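Local coordinates for uncharacterized protein (Pseudomonas aeruginosa PAO1, PDB 4R1D), which binds calcium and is probably the lipase Tle4, an alpha/beta-hydrolase effector of the type VI secretion system that is held in complex with the inhibitor protein Tli4, at residues R134-V139 against F202-A207; I52-I57 against V250-H255; P74-W79 against Q303-R308; S142-V147 against E534-Y539; Q345-K350 against L483-P488. All blocks are in the same frame, centred on the assembly; numbering follows the deposited sequence.

Contact 1: R134-V139 against F202-A207; sequences RGWGKV and FDVWCA. With CA (calcium ion), chain C.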
# COMPACT_ATOMS: atom_id res chain seq x y z
N ARG A 134 10.55 6.83 -16.86
CA ARG A 134 10.53 7.78 -15.75
C ARG A 134 9.66 7.29 -14.60
O ARG A 134 9.55 7.97 -13.58
CB ARG A 134 10.00 9.14 -16.20
CG ARG A 134 10.77 9.81 -17.32
CD ARG A 134 11.93 10.62 -16.82
NE ARG A 134 12.36 11.56 -17.86
CZ ARG A 134 11.81 12.75 -18.05
NH1 ARG A 134 10.81 13.15 -17.26
NH2 ARG A 134 12.25 13.54 -19.03
N GLY A 135 9.02 6.13 -14.77
CA GLY A 135 8.21 5.53 -13.71
C GLY A 135 6.79 6.06 -13.55
O GLY A 135 6.13 5.79 -12.54
N TRP A 136 6.30 6.78 -14.54
CA TRP A 136 4.98 7.39 -14.40
C TRP A 136 3.85 6.35 -14.37
O TRP A 136 2.73 6.68 -14.00
CB TRP A 136 4.72 8.40 -15.52
CG TRP A 136 5.60 9.62 -15.50
CD1 TRP A 136 6.81 9.78 -14.87
CD2 TRP A 136 5.34 10.85 -16.17
NE1 TRP A 136 7.30 11.05 -15.10
CE2 TRP A 136 6.41 11.72 -15.90
CE3 TRP A 136 4.29 11.29 -16.98
CZ2 TRP A 136 6.47 13.02 -16.41
CZ3 TRP A 136 4.35 12.59 -17.48
CH2 TRP A 136 5.43 13.43 -17.20
N GLY A 137 4.16 5.12 -14.77
CA GLY A 137 3.17 4.05 -14.74
C GLY A 137 3.14 3.34 -13.40
O GLY A 137 2.51 2.30 -13.26
N LYS A 138 3.85 3.89 -12.43
CA LYS A 138 3.88 3.32 -11.08
C LYS A 138 2.72 3.78 -10.22
O LYS A 138 2.46 3.20 -9.17
CB LYS A 138 5.14 3.77 -10.35
CG LYS A 138 6.43 3.12 -10.81
CD LYS A 138 7.59 3.86 -10.18
CE LYS A 138 8.93 3.39 -10.77
NZ LYS A 138 10.08 4.09 -10.12
N VAL A 139 2.06 4.86 -10.63
CA VAL A 139 1.12 5.55 -9.75
C VAL A 139 -0.25 5.82 -10.38
O VAL A 139 -0.40 5.78 -11.60
CB VAL A 139 1.70 6.89 -9.24
CG1 VAL A 139 2.96 6.64 -8.43
CG2 VAL A 139 1.98 7.83 -10.41
N PHE A 202 15.00 20.40 -16.21
CA PHE A 202 14.25 19.66 -15.21
C PHE A 202 13.62 18.46 -15.89
O PHE A 202 13.14 18.57 -17.01
CB PHE A 202 13.15 20.53 -14.61
CG PHE A 202 13.65 21.78 -13.94
CD1 PHE A 202 13.89 21.80 -12.58
CD2 PHE A 202 13.89 22.93 -14.68
CE1 PHE A 202 14.35 22.95 -11.96
CE2 PHE A 202 14.36 24.09 -14.06
CZ PHE A 202 14.58 24.10 -12.70
N ASP A 203 13.65 17.32 -15.22
CA ASP A 203 12.94 16.12 -15.67
C ASP A 203 12.22 15.53 -14.46
O ASP A 203 12.82 15.41 -13.39
CB ASP A 203 13.93 15.06 -16.15
CG ASP A 203 14.54 15.38 -17.51
OD1 ASP A 203 13.90 16.07 -18.33
OD2 ASP A 203 15.66 14.89 -17.77
N VAL A 204 10.96 15.15 -14.63
CA VAL A 204 10.19 14.59 -13.51
C VAL A 204 10.28 13.07 -13.50
O VAL A 204 9.89 12.42 -14.47
CB VAL A 204 8.71 14.98 -13.60
CG1 VAL A 204 7.93 14.40 -12.41
CG2 VAL A 204 8.56 16.52 -13.66
N TRP A 205 10.76 12.51 -12.39
CA TRP A 205 10.87 11.07 -12.20
C TRP A 205 9.89 10.68 -11.10
O TRP A 205 9.66 11.46 -10.19
CB TRP A 205 12.29 10.68 -11.79
CG TRP A 205 13.29 10.93 -12.87
CD1 TRP A 205 13.80 12.14 -13.24
CD2 TRP A 205 13.90 9.95 -13.72
NE1 TRP A 205 14.70 11.97 -14.27
CE2 TRP A 205 14.77 10.64 -14.58
CE3 TRP A 205 13.79 8.56 -13.83
CZ2 TRP A 205 15.54 9.98 -15.55
CZ3 TRP A 205 14.55 7.90 -14.78
CH2 TRP A 205 15.41 8.62 -15.64
N CYS A 206 9.32 9.49 -11.20
CA CYS A 206 8.24 9.10 -10.31
C CYS A 206 8.69 8.03 -9.32
O CYS A 206 8.87 6.87 -9.69
CB CYS A 206 7.07 8.55 -11.12
SG CYS A 206 5.58 8.22 -10.14
N ALA A 207 8.84 8.43 -8.06
CA ALA A 207 9.32 7.52 -7.02
C ALA A 207 8.17 6.80 -6.33
O ALA A 207 7.95 6.97 -5.13
CB ALA A 207 10.17 8.27 -6.00
CA CA C . 12.34 17.80 -19.13
O HOH W 1 12.25 16.16 -21.11
O HOH W 2 14.53 18.52 -20.41
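R134 leads the contact, its long side chain running beside strand 202-206 toward the calcium site. R134 CD sits over the centre of the six-membered ring of W205, 3.7 Å from the centroid, in a CH-pi contact. The chain bends at chi2 (-86°), which carries the guanidinium past the ring: R134 NH1 donates to V204 O at 3.0 Å and also pairs with E152. D203 lies over one guanidinium face, so R134 NH2 and D203 OD2 form only a long salt bridge of 3.9 Å with no N-H aimed at the oxygen, and OD2 is hydrogen-bonded instead by Y234 OH. The backbone of R134 joins in, since its O accepts the N-H of C206.

G135 ends the preceding helix in a Schellman motif; its positive phi and bare CA leave room for C206 O. W136 then turns its ring edge to V204 O, with NE1 donating at 3.0 Å (165°) from the opposite carbonyl face to R134. K138, extended beyond CG, reaches C206 O with NZ at 3.1 Å, and V139 closes the segment with CG1 3.5 Å from C206 SG.

Calcium is bound by F202 O at 2.4 Å and by D203 OD1 at 2.5 Å, with E152 and D156 completing the protein ligands. R134 touches two of these carboxylates, so its positive charge probably offsets theirs and helps to hold them in place.

Contact 2: I52-I57 against V250-H255; sequences IFIPGI and VILVTH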
# COMPACT_ATOMS: atom_id res chain seq x y z
N ILE A 52 11.85 14.75 -8.29
CA ILE A 52 11.39 13.43 -7.90
C ILE A 52 10.00 13.54 -7.29
O ILE A 52 9.83 14.15 -6.24
CB ILE A 52 12.31 12.80 -6.82
CG1 ILE A 52 13.79 12.97 -7.20
CG2 ILE A 52 11.95 11.32 -6.60
CD1 ILE A 52 14.19 12.29 -8.51
N PHE A 53 9.01 12.96 -7.95
CA PHE A 53 7.65 13.03 -7.45
C PHE A 53 7.39 11.82 -6.58
O PHE A 53 7.64 10.69 -7.00
CB PHE A 53 6.66 13.08 -8.61
CG PHE A 53 5.24 13.26 -8.17
CD1 PHE A 53 4.75 14.51 -7.87
CD2 PHE A 53 4.41 12.16 -8.02
CE1 PHE A 53 3.45 14.68 -7.46
CE2 PHE A 53 3.10 12.33 -7.61
CZ PHE A 53 2.63 13.60 -7.32
N ILE A 54 6.93 12.07 -5.36
CA ILE A 54 6.64 11.00 -4.43
C ILE A 54 5.15 11.03 -4.14
O ILE A 54 4.64 12.01 -3.58
CB ILE A 54 7.44 11.17 -3.12
CG1 ILE A 54 8.93 11.38 -3.42
CG2 ILE A 54 7.18 9.97 -2.18
CD1 ILE A 54 9.82 11.55 -2.18
N PRO A 55 4.44 9.96 -4.50
CA PRO A 55 2.99 9.87 -4.38
C PRO A 55 2.57 9.62 -2.93
O PRO A 55 3.42 9.50 -2.05
CB PRO A 55 2.64 8.65 -5.23
CG PRO A 55 3.86 7.77 -5.11
CD PRO A 55 5.03 8.72 -5.06
N GLY A 56 1.27 9.54 -2.70
CA GLY A 56 0.76 9.42 -1.35
C GLY A 56 -0.02 8.17 -1.05
O GLY A 56 0.28 7.07 -1.54
N ILE A 57 -1.05 8.36 -0.23
CA ILE A 57 -1.85 7.28 0.32
C ILE A 57 -2.33 6.29 -0.75
O ILE A 57 -3.04 6.69 -1.67
CB ILE A 57 -3.07 7.88 1.08
CG1 ILE A 57 -2.61 8.54 2.39
CG2 ILE A 57 -4.14 6.83 1.34
CD1 ILE A 57 -3.69 9.43 3.03
N VAL A 250 18.71 17.03 -6.28
CA VAL A 250 17.35 16.82 -6.79
C VAL A 250 16.36 17.61 -5.94
O VAL A 250 16.68 18.03 -4.83
CB VAL A 250 16.94 15.33 -6.77
CG1 VAL A 250 17.93 14.47 -7.55
CG2 VAL A 250 16.84 14.84 -5.33
N ILE A 251 15.15 17.81 -6.45
CA ILE A 251 14.10 18.47 -5.69
C ILE A 251 12.96 17.48 -5.51
O ILE A 251 12.52 16.88 -6.48
CB ILE A 251 13.58 19.70 -6.44
CG1 ILE A 251 14.70 20.72 -6.62
CG2 ILE A 251 12.38 20.33 -5.70
CD1 ILE A 251 14.38 21.81 -7.63
N LEU A 252 12.49 17.30 -4.28
CA LEU A 252 11.37 16.40 -4.03
C LEU A 252 10.05 17.15 -4.15
O LEU A 252 9.94 18.29 -3.70
CB LEU A 252 11.46 15.79 -2.62
CG LEU A 252 12.74 15.04 -2.26
CD1 LEU A 252 12.62 14.36 -0.90
CD2 LEU A 252 13.07 14.00 -3.33
N VAL A 253 9.05 16.52 -4.77
CA VAL A 253 7.69 17.06 -4.80
C VAL A 253 6.81 15.92 -4.33
O VAL A 253 6.79 14.84 -4.95
CB VAL A 253 7.29 17.54 -6.21
CG1 VAL A 253 5.84 17.97 -6.23
CG2 VAL A 253 8.22 18.67 -6.67
N THR A 254 6.12 16.11 -3.21
CA THR A 254 5.41 15.01 -2.58
C THR A 254 3.92 15.24 -2.50
O THR A 254 3.45 16.37 -2.41
CB THR A 254 5.93 14.74 -1.14
OG1 THR A 254 5.41 15.72 -0.25
CG2 THR A 254 7.46 14.79 -1.11
N HIS A 255 3.17 14.14 -2.53
CA HIS A 255 1.73 14.18 -2.27
C HIS A 255 1.40 13.39 -1.01
O HIS A 255 1.86 12.26 -0.83
CB HIS A 255 0.98 13.59 -3.46
CG HIS A 255 -0.51 13.62 -3.33
ND1 HIS A 255 -1.24 14.79 -3.26
CD2 HIS A 255 -1.40 12.61 -3.25
CE1 HIS A 255 -2.53 14.49 -3.17
NE2 HIS A 255 -2.65 13.18 -3.17
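I52, F53 and I54 run parallel to L252, V253 and T254, and this half of the contact is tightly knit. Four backbone hydrogen bonds alternate across it: I52 N to I251 O (2.9 Å), V253 N to I52 O (2.9 Å), I54 N to V253 O (2.8 Å) and H255 N to I54 O (2.8 Å). On one face of the sheet the CB of I52 meets L252 CD2 at 3.8 Å, and I54 lies alongside T254. The OG1 of T254 stands between its own N and carbonyl carbon (chi1 77°) and bonds H279, leaving the methyl CG2 to face I54. Branched aliphatic residues suit such a strand because they fill the face close to the backbone. On the other face F53 CD1 touches V253 CG1 at 4.0 Å.

Past I54 the pairing gives way. P55 has no N-H to offer, and G56 N lies 3.4 Å from H255 O at a poor angle, without a hydrogen bond. G56 instead brings its CA to 3.1 Å from H255 O, an approach that a bare CA permits, while its N-H is taken by Y144 and P55 O by Y209. I57 already borders solvent.

Strand 250-255 runs directly into S256. A central parallel strand ending so is consistent with the strand-to-nucleophile-elbow passage of the alpha/beta-hydrolase fold.

Contact 3: P74-W79 against Q303-R308; sequences PPNGLW and QVVLGR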
# COMPACT_ATOMS: atom_id res chain seq x y z
N PRO A 74 -5.24 1.21 -8.30
CA PRO A 74 -6.26 2.20 -7.99
C PRO A 74 -6.65 3.01 -9.22
O PRO A 74 -5.85 3.13 -10.14
CB PRO A 74 -5.56 3.10 -6.96
CG PRO A 74 -4.09 2.94 -7.26
CD PRO A 74 -3.96 1.49 -7.63
N PRO A 75 -7.87 3.56 -9.23
CA PRO A 75 -8.87 3.52 -8.16
C PRO A 75 -9.63 2.21 -8.13
O PRO A 75 -9.81 1.57 -9.18
CB PRO A 75 -9.84 4.64 -8.57
CG PRO A 75 -9.79 4.61 -10.06
CD PRO A 75 -8.34 4.32 -10.40
N ASN A 76 -10.10 1.82 -6.94
CA ASN A 76 -10.84 0.57 -6.78
C ASN A 76 -12.21 0.79 -6.15
O ASN A 76 -12.87 -0.17 -5.75
CB ASN A 76 -10.04 -0.42 -5.93
CG ASN A 76 -9.89 0.04 -4.48
OD1 ASN A 76 -9.82 1.23 -4.21
ND2 ASN A 76 -9.84 -0.91 -3.56
N GLY A 77 -12.62 2.06 -6.04
CA GLY A 77 -13.88 2.39 -5.39
C GLY A 77 -15.08 2.39 -6.34
O GLY A 77 -14.95 2.06 -7.51
N LEU A 78 -16.24 2.76 -5.82
CA LEU A 78 -17.44 2.87 -6.65
C LEU A 78 -17.41 4.17 -7.42
O LEU A 78 -18.27 4.45 -8.26
CB LEU A 78 -18.71 2.80 -5.79
CG LEU A 78 -18.83 1.55 -4.92
CD1 LEU A 78 -20.20 1.48 -4.26
CD2 LEU A 78 -18.58 0.29 -5.76
N TRP A 79 -16.39 4.98 -7.13
CA TRP A 79 -16.20 6.26 -7.78
C TRP A 79 -14.75 6.38 -8.25
O TRP A 79 -13.84 5.91 -7.58
CB TRP A 79 -16.52 7.38 -6.79
CG TRP A 79 -17.46 8.41 -7.32
CD1 TRP A 79 -17.16 9.69 -7.69
CD2 TRP A 79 -18.87 8.24 -7.56
NE1 TRP A 79 -18.29 10.33 -8.14
CE2 TRP A 79 -19.35 9.46 -8.07
CE3 TRP A 79 -19.76 7.18 -7.39
CZ2 TRP A 79 -20.69 9.65 -8.41
CZ3 TRP A 79 -21.09 7.36 -7.73
CH2 TRP A 79 -21.54 8.59 -8.23
N GLN A 303 -12.68 7.05 -3.86
CA GLN A 303 -12.08 6.46 -5.06
C GLN A 303 -11.17 5.30 -4.72
O GLN A 303 -11.03 4.35 -5.51
CB GLN A 303 -11.22 7.48 -5.80
CG GLN A 303 -11.94 8.69 -6.30
CD GLN A 303 -11.07 9.46 -7.25
OE1 GLN A 303 -10.57 8.90 -8.23
NE2 GLN A 303 -10.84 10.73 -6.96
N VAL A 304 -10.49 5.40 -3.58
CA VAL A 304 -9.55 4.36 -3.18
C VAL A 304 -9.89 3.89 -1.78
O VAL A 304 -9.99 4.71 -0.86
CB VAL A 304 -8.12 4.88 -3.24
CG1 VAL A 304 -7.15 3.75 -3.07
CG2 VAL A 304 -7.89 5.57 -4.58
N VAL A 305 -10.08 2.58 -1.63
CA VAL A 305 -10.60 2.03 -0.39
C VAL A 305 -9.90 0.73 -0.01
O VAL A 305 -9.36 0.06 -0.87
CB VAL A 305 -12.12 1.76 -0.50
CG1 VAL A 305 -12.87 3.04 -0.87
CG2 VAL A 305 -12.41 0.67 -1.52
N LEU A 306 -9.91 0.39 1.28
CA LEU A 306 -9.42 -0.90 1.73
C LEU A 306 -10.54 -1.74 2.36
O LEU A 306 -10.28 -2.75 3.00
CB LEU A 306 -8.26 -0.74 2.71
CG LEU A 306 -7.01 -0.10 2.12
CD1 LEU A 306 -5.95 0.13 3.20
CD2 LEU A 306 -6.45 -1.00 1.02
N GLY A 307 -11.78 -1.31 2.17
CA GLY A 307 -12.91 -2.08 2.65
C GLY A 307 -14.15 -1.25 2.88
O GLY A 307 -14.09 -0.02 2.96
N ARG A 308 -15.29 -1.93 2.97
CA ARG A 308 -16.59 -1.27 3.10
C ARG A 308 -17.18 -1.41 4.50
O ARG A 308 -18.29 -0.95 4.75
CB ARG A 308 -17.57 -1.83 2.09
CG ARG A 308 -17.17 -1.57 0.66
CD ARG A 308 -17.07 -0.08 0.40
NE ARG A 308 -16.83 0.17 -1.01
CZ ARG A 308 -16.59 1.37 -1.52
NH1 ARG A 308 -16.56 2.44 -0.72
NH2 ARG A 308 -16.39 1.50 -2.82
O HOH W 3 -15.55 -0.85 -5.10
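The R308 guanidinium and the N76 amide are the flat groups that join P74-W79 to Q303-R308, two loops packed outside the central sheet of the alpha/beta-hydrolase fold. R308 carries V305 CG2 above the centre of one guanidinium face and L78 CD1 over the opposite one, while G77 C and L78 N lie at its edge. The L78 branch point presses in closely, CG standing 3.2 Å from R308 NH2.

The N76 amide behaves like a strand neighbour to V305. Its OD1 accepts V305 N at 2.9 Å, in the carbonyl plane and on a lone pair, and its ND2 donates to V305 O at 2.9 Å, nearly straight (170°) and in the amide plane. With CG held between the backbone N and carbonyl carbon (chi1 67°), both ends of the amide can meet one residue; asparagine supplies the donor and acceptor together. W94 packs on N76 and V305.

Where the chain turns after the cis peptide before P75, Q303 O accepts G77 N at 2.8 Å and, weakly, N76 N at 3.1 Å. G77 would direct any CB into that same oxygen, so glycine fits. A water donates to N76 O at 2.8 Å and is met weakly by R308 NH2. On the outer side L78 packs on F198 of the partner chain. Finally, Q303 CA-H points at W79 O, with CA 3.1 Å from that oxygen.

Contact 4: S142-V147 against E534-Y539; sequences SAYNPV and EHQESY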
# COMPACT_ATOMS: atom_id res chain seq x y z
N SER A 142 -4.98 9.28 -13.03
CA SER A 142 -5.73 10.54 -12.95
C SER A 142 -5.20 11.48 -11.87
O SER A 142 -5.16 12.70 -12.04
CB SER A 142 -7.22 10.27 -12.72
OG SER A 142 -7.42 9.68 -11.44
N ALA A 143 -4.81 10.91 -10.74
CA ALA A 143 -4.37 11.72 -9.60
C ALA A 143 -3.01 12.38 -9.82
O ALA A 143 -2.78 13.50 -9.34
CB ALA A 143 -4.35 10.90 -8.33
N TYR A 144 -2.12 11.68 -10.54
CA TYR A 144 -0.72 12.09 -10.61
C TYR A 144 -0.12 12.37 -11.99
O TYR A 144 0.77 13.20 -12.11
CB TYR A 144 0.14 11.05 -9.93
CG TYR A 144 -0.20 10.88 -8.47
CD1 TYR A 144 -0.34 11.98 -7.62
CD2 TYR A 144 -0.42 9.62 -7.94
CE1 TYR A 144 -0.65 11.81 -6.27
CE2 TYR A 144 -0.72 9.43 -6.61
CZ TYR A 144 -0.84 10.53 -5.78
OH TYR A 144 -1.14 10.31 -4.44
N ASN A 145 -0.58 11.68 -13.03
CA ASN A 145 0.00 11.91 -14.36
C ASN A 145 -0.15 13.36 -14.88
O ASN A 145 0.81 13.92 -15.43
CB ASN A 145 -0.49 10.88 -15.40
CG ASN A 145 0.26 9.54 -15.32
OD1 ASN A 145 0.38 8.83 -16.32
ND2 ASN A 145 0.78 9.20 -14.14
N PRO A 146 -1.33 13.98 -14.69
CA PRO A 146 -1.47 15.37 -15.12
C PRO A 146 -0.45 16.32 -14.47
O PRO A 146 0.16 17.11 -15.18
CB PRO A 146 -2.91 15.73 -14.71
CG PRO A 146 -3.63 14.42 -14.69
CD PRO A 146 -2.60 13.41 -14.20
N VAL A 147 -0.24 16.25 -13.16
CA VAL A 147 0.68 17.20 -12.55
C VAL A 147 2.14 16.91 -12.92
O VAL A 147 2.95 17.83 -13.07
CB VAL A 147 0.50 17.30 -11.02
CG1 VAL A 147 0.97 16.01 -10.34
CG2 VAL A 147 1.23 18.52 -10.47
N GLU A 534 -10.09 18.56 -2.73
CA GLU A 534 -10.16 17.26 -2.08
C GLU A 534 -8.78 16.60 -2.14
O GLU A 534 -8.02 16.82 -3.07
CB GLU A 534 -11.21 16.40 -2.80
CG GLU A 534 -11.40 14.98 -2.25
CD GLU A 534 -10.40 13.99 -2.81
OE1 GLU A 534 -10.04 14.11 -4.00
OE2 GLU A 534 -9.96 13.10 -2.05
N HIS A 535 -8.48 15.81 -1.12
CA HIS A 535 -7.16 15.21 -0.94
C HIS A 535 -6.61 14.45 -2.16
O HIS A 535 -5.51 14.73 -2.63
CB HIS A 535 -7.19 14.27 0.27
CG HIS A 535 -5.85 13.72 0.66
ND1 HIS A 535 -4.93 14.44 1.40
CD2 HIS A 535 -5.27 12.51 0.43
CE1 HIS A 535 -3.85 13.71 1.59
NE2 HIS A 535 -4.03 12.53 1.02
N GLN A 536 -7.38 13.49 -2.64
CA GLN A 536 -6.89 12.56 -3.63
C GLN A 536 -6.54 13.28 -4.91
O GLN A 536 -5.57 12.93 -5.58
CB GLN A 536 -7.95 11.52 -3.94
CG GLN A 536 -7.50 10.54 -5.00
CD GLN A 536 -6.40 9.65 -4.49
OE1 GLN A 536 -5.22 9.88 -4.74
NE2 GLN A 536 -6.79 8.61 -3.75
N GLU A 537 -7.33 14.30 -5.23
CA GLU A 537 -7.19 15.02 -6.48
C GLU A 537 -6.50 16.37 -6.31
O GLU A 537 -6.56 17.21 -7.19
CB GLU A 537 -8.56 15.25 -7.12
CG GLU A 537 -9.32 13.98 -7.45
CD GLU A 537 -8.63 13.16 -8.51
OE1 GLU A 537 -8.06 13.76 -9.45
OE2 GLU A 537 -8.63 11.91 -8.42
N SER A 538 -5.85 16.59 -5.17
CA SER A 538 -5.30 17.93 -4.87
C SER A 538 -4.39 18.50 -5.97
O SER A 538 -4.43 19.70 -6.26
CB SER A 538 -4.62 17.97 -3.48
OG SER A 538 -3.45 17.15 -3.42
N TYR A 539 -3.57 17.65 -6.58
CA TYR A 539 -2.61 18.14 -7.56
C TYR A 539 -3.27 18.47 -8.89
O TYR A 539 -2.61 18.93 -9.82
CB TYR A 539 -1.43 17.18 -7.75
CG TYR A 539 -0.27 17.50 -6.84
CD1 TYR A 539 0.27 18.80 -6.80
CD2 TYR A 539 0.28 16.54 -6.01
CE1 TYR A 539 1.33 19.10 -5.98
CE2 TYR A 539 1.34 16.84 -5.17
CZ TYR A 539 1.86 18.12 -5.16
OH TYR A 539 2.92 18.42 -4.34
O HOH W 4 -3.64 14.71 -6.83
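V147 and Y539 meet at a slant, the valine's two methyls straddling the root of the tyrosine. V147 CG1 lies 3.7 Å from Y539 CB and V147 CG2 3.8 Å from Y539 CD1; with chi1 at 70° the fork opens onto the ring's near end. The side chains of Y144 and Q536 cross at about a right angle, their flat groups 78° apart, and Y144 OH, which bonds G56, comes only to 4.1 Å from Q536 OE1. A143, small enough to fit here, sets its CB over one face of the Y144 ring and 3.6 Å from Q536 O.

Polar joining is left to one water, which donates to A143 O (2.9 Å) and to Q536 O (2.9 Å) and accepts from Y539 N (3.0 Å). The helix is kinked where P146 and V147 lack their bonds to the turn before, so A143 O is available to it. E534 braces the type I turn H535-S538, its OE2 taking Q536 N at 2.7 Å.

H535 of this turn bonds S256 and D497, an arrangement consistent with a catalytic triad. The contact thus sets helix 141-155 against the loop leading into helix 542-556, beside the end of strand 250-255, where Y539 OH bonds T254 O.

Contact 5: Q345-K350 against L483-P488; sequences QGQVLK and LETGNP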
# COMPACT_ATOMS: atom_id res chain seq x y z
N GLN A 345 -27.55 14.95 23.45
CA GLN A 345 -27.55 16.40 23.25
C GLN A 345 -26.22 16.91 22.71
O GLN A 345 -26.03 18.12 22.55
CB GLN A 345 -27.90 17.12 24.56
CG GLN A 345 -29.33 16.91 25.04
CD GLN A 345 -29.63 15.46 25.37
OE1 GLN A 345 -29.12 14.90 26.34
NE2 GLN A 345 -30.45 14.83 24.53
N GLY A 346 -25.29 16.00 22.45
CA GLY A 346 -24.01 16.36 21.87
C GLY A 346 -22.97 16.78 22.90
O GLY A 346 -21.88 17.23 22.54
N GLN A 347 -23.31 16.63 24.17
CA GLN A 347 -22.40 17.02 25.24
C GLN A 347 -21.47 15.88 25.59
O GLN A 347 -21.89 14.73 25.70
CB GLN A 347 -23.19 17.46 26.48
CG GLN A 347 -24.06 18.68 26.24
CD GLN A 347 -23.29 19.81 25.58
OE1 GLN A 347 -23.67 20.29 24.51
NE2 GLN A 347 -22.22 20.26 26.22
N VAL A 348 -20.20 16.22 25.76
CA VAL A 348 -19.17 15.23 26.05
C VAL A 348 -19.44 14.60 27.41
O VAL A 348 -19.69 15.31 28.39
CB VAL A 348 -17.77 15.85 26.05
CG1 VAL A 348 -16.74 14.81 26.47
CG2 VAL A 348 -17.45 16.42 24.67
N LEU A 349 -19.38 13.27 27.45
CA LEU A 349 -19.68 12.49 28.64
C LEU A 349 -18.54 12.54 29.65
O LEU A 349 -17.45 13.01 29.34
CB LEU A 349 -19.94 11.04 28.23
CG LEU A 349 -21.19 10.85 27.37
CD1 LEU A 349 -21.29 9.41 26.85
CD2 LEU A 349 -22.43 11.22 28.19
N LYS A 350 -18.80 12.07 30.87
CA LYS A 350 -17.78 12.05 31.93
C LYS A 350 -17.37 10.62 32.22
O LYS A 350 -18.21 9.71 32.17
CB LYS A 350 -18.33 12.68 33.21
CG LYS A 350 -18.01 14.16 33.40
CD LYS A 350 -18.26 14.96 32.15
CE LYS A 350 -18.14 16.46 32.42
NZ LYS A 350 -19.28 16.96 33.23
N LEU A 483 -18.00 19.04 16.73
CA LEU A 483 -18.51 18.94 18.09
C LEU A 483 -19.41 20.14 18.41
O LEU A 483 -19.14 21.26 17.98
CB LEU A 483 -17.34 18.87 19.07
CG LEU A 483 -17.55 18.31 20.48
CD1 LEU A 483 -18.04 16.88 20.41
CD2 LEU A 483 -16.25 18.39 21.26
N GLU A 484 -20.46 19.88 19.18
CA GLU A 484 -21.46 20.90 19.52
C GLU A 484 -20.83 22.09 20.24
O GLU A 484 -21.00 23.24 19.83
CB GLU A 484 -22.57 20.28 20.36
CG GLU A 484 -23.44 19.26 19.62
CD GLU A 484 -22.69 17.99 19.20
OE1 GLU A 484 -21.62 17.69 19.78
OE2 GLU A 484 -23.18 17.29 18.28
N THR A 485 -20.10 21.80 21.31
CA THR A 485 -19.40 22.83 22.08
C THR A 485 -17.90 22.62 21.94
O THR A 485 -17.34 21.66 22.47
CB THR A 485 -19.78 22.78 23.58
OG1 THR A 485 -21.20 22.91 23.71
CG2 THR A 485 -19.10 23.90 24.34
N GLY A 486 -17.24 23.53 21.23
CA GLY A 486 -15.83 23.36 20.93
C GLY A 486 -14.88 24.14 21.80
O GLY A 486 -15.24 25.16 22.40
N ASN A 487 -13.65 23.66 21.85
CA ASN A 487 -12.54 24.34 22.50
C ASN A 487 -12.08 25.45 21.57
O ASN A 487 -11.78 25.20 20.40
CB ASN A 487 -11.43 23.31 22.74
CG ASN A 487 -10.23 23.89 23.46
OD1 ASN A 487 -10.02 25.10 23.50
ND2 ASN A 487 -9.40 23.00 24.01
N PRO A 488 -12.04 26.69 22.07
CA PRO A 488 -11.62 27.85 21.27
C PRO A 488 -10.26 27.65 20.61
O PRO A 488 -10.03 28.15 19.51
CB PRO A 488 -11.52 28.97 22.32
CG PRO A 488 -12.45 28.55 23.41
CD PRO A 488 -12.41 27.06 23.45
O HOH W 5 -19.85 19.34 22.80
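E484 lays its side chain against G346, and can be followed atom by atom. E484 CB lies 3.8 Å from G346 O. E484 CG comes to 3.7 Å from G346 CA, and a bend at chi2 (66°) turns the carboxylate back over the glycine, placing E484 CD 3.4 Å from the same CA. At the tip E484 OE1 stands 2.8 Å from G346 O; these are two acceptors and make no hydrogen bond, so the approach probably costs some repulsion. OE2 has a long, weak ion pair with K446. G346 suits the spot, since its backbone angles and the nearness of E484 CG both rule out a CB.

A water relieves the polar side, donating to G346 O at 2.9 Å and accepting from T485 N at 2.9 Å. Beside it V348 and L483 cross at about a right angle, V348 CG2 4.1 Å from L483 CD2, a small apolar touch in an otherwise largely exposed contact.

Both segments are surface loops of the mixed four-stranded sheet. Residues 345-350 lie in the connection between strands 339-342 and 358-359. The loop holding 483-488 follows strand 477-479, and L483 also packs on F340 and C342 of strand 339-342.

From the N terminus, residues 52-57, 74-79, 134-139 and 142-147 open four contacts in turn. Contact 1 closes first, at 202-207, and is nested inside the loops of contacts 2 and 3. Contact 2 closes next at 250-255 and contact 3 at 303-308; these two cross each other, and contact 4 crosses all of the first three. Contact 5 opens and closes within the loop of contact 4, which ends at 534-539. Contacts 1 and 2 share the parallel sheet through neighbouring strands 201-206 and 48-54. Contact 4 touches contacts 1, 2 and 3, tying helix 141-155 to the core, whereas contact 5 lies about 35 Å from it, centre to centre, in loops beside the mixed sheet.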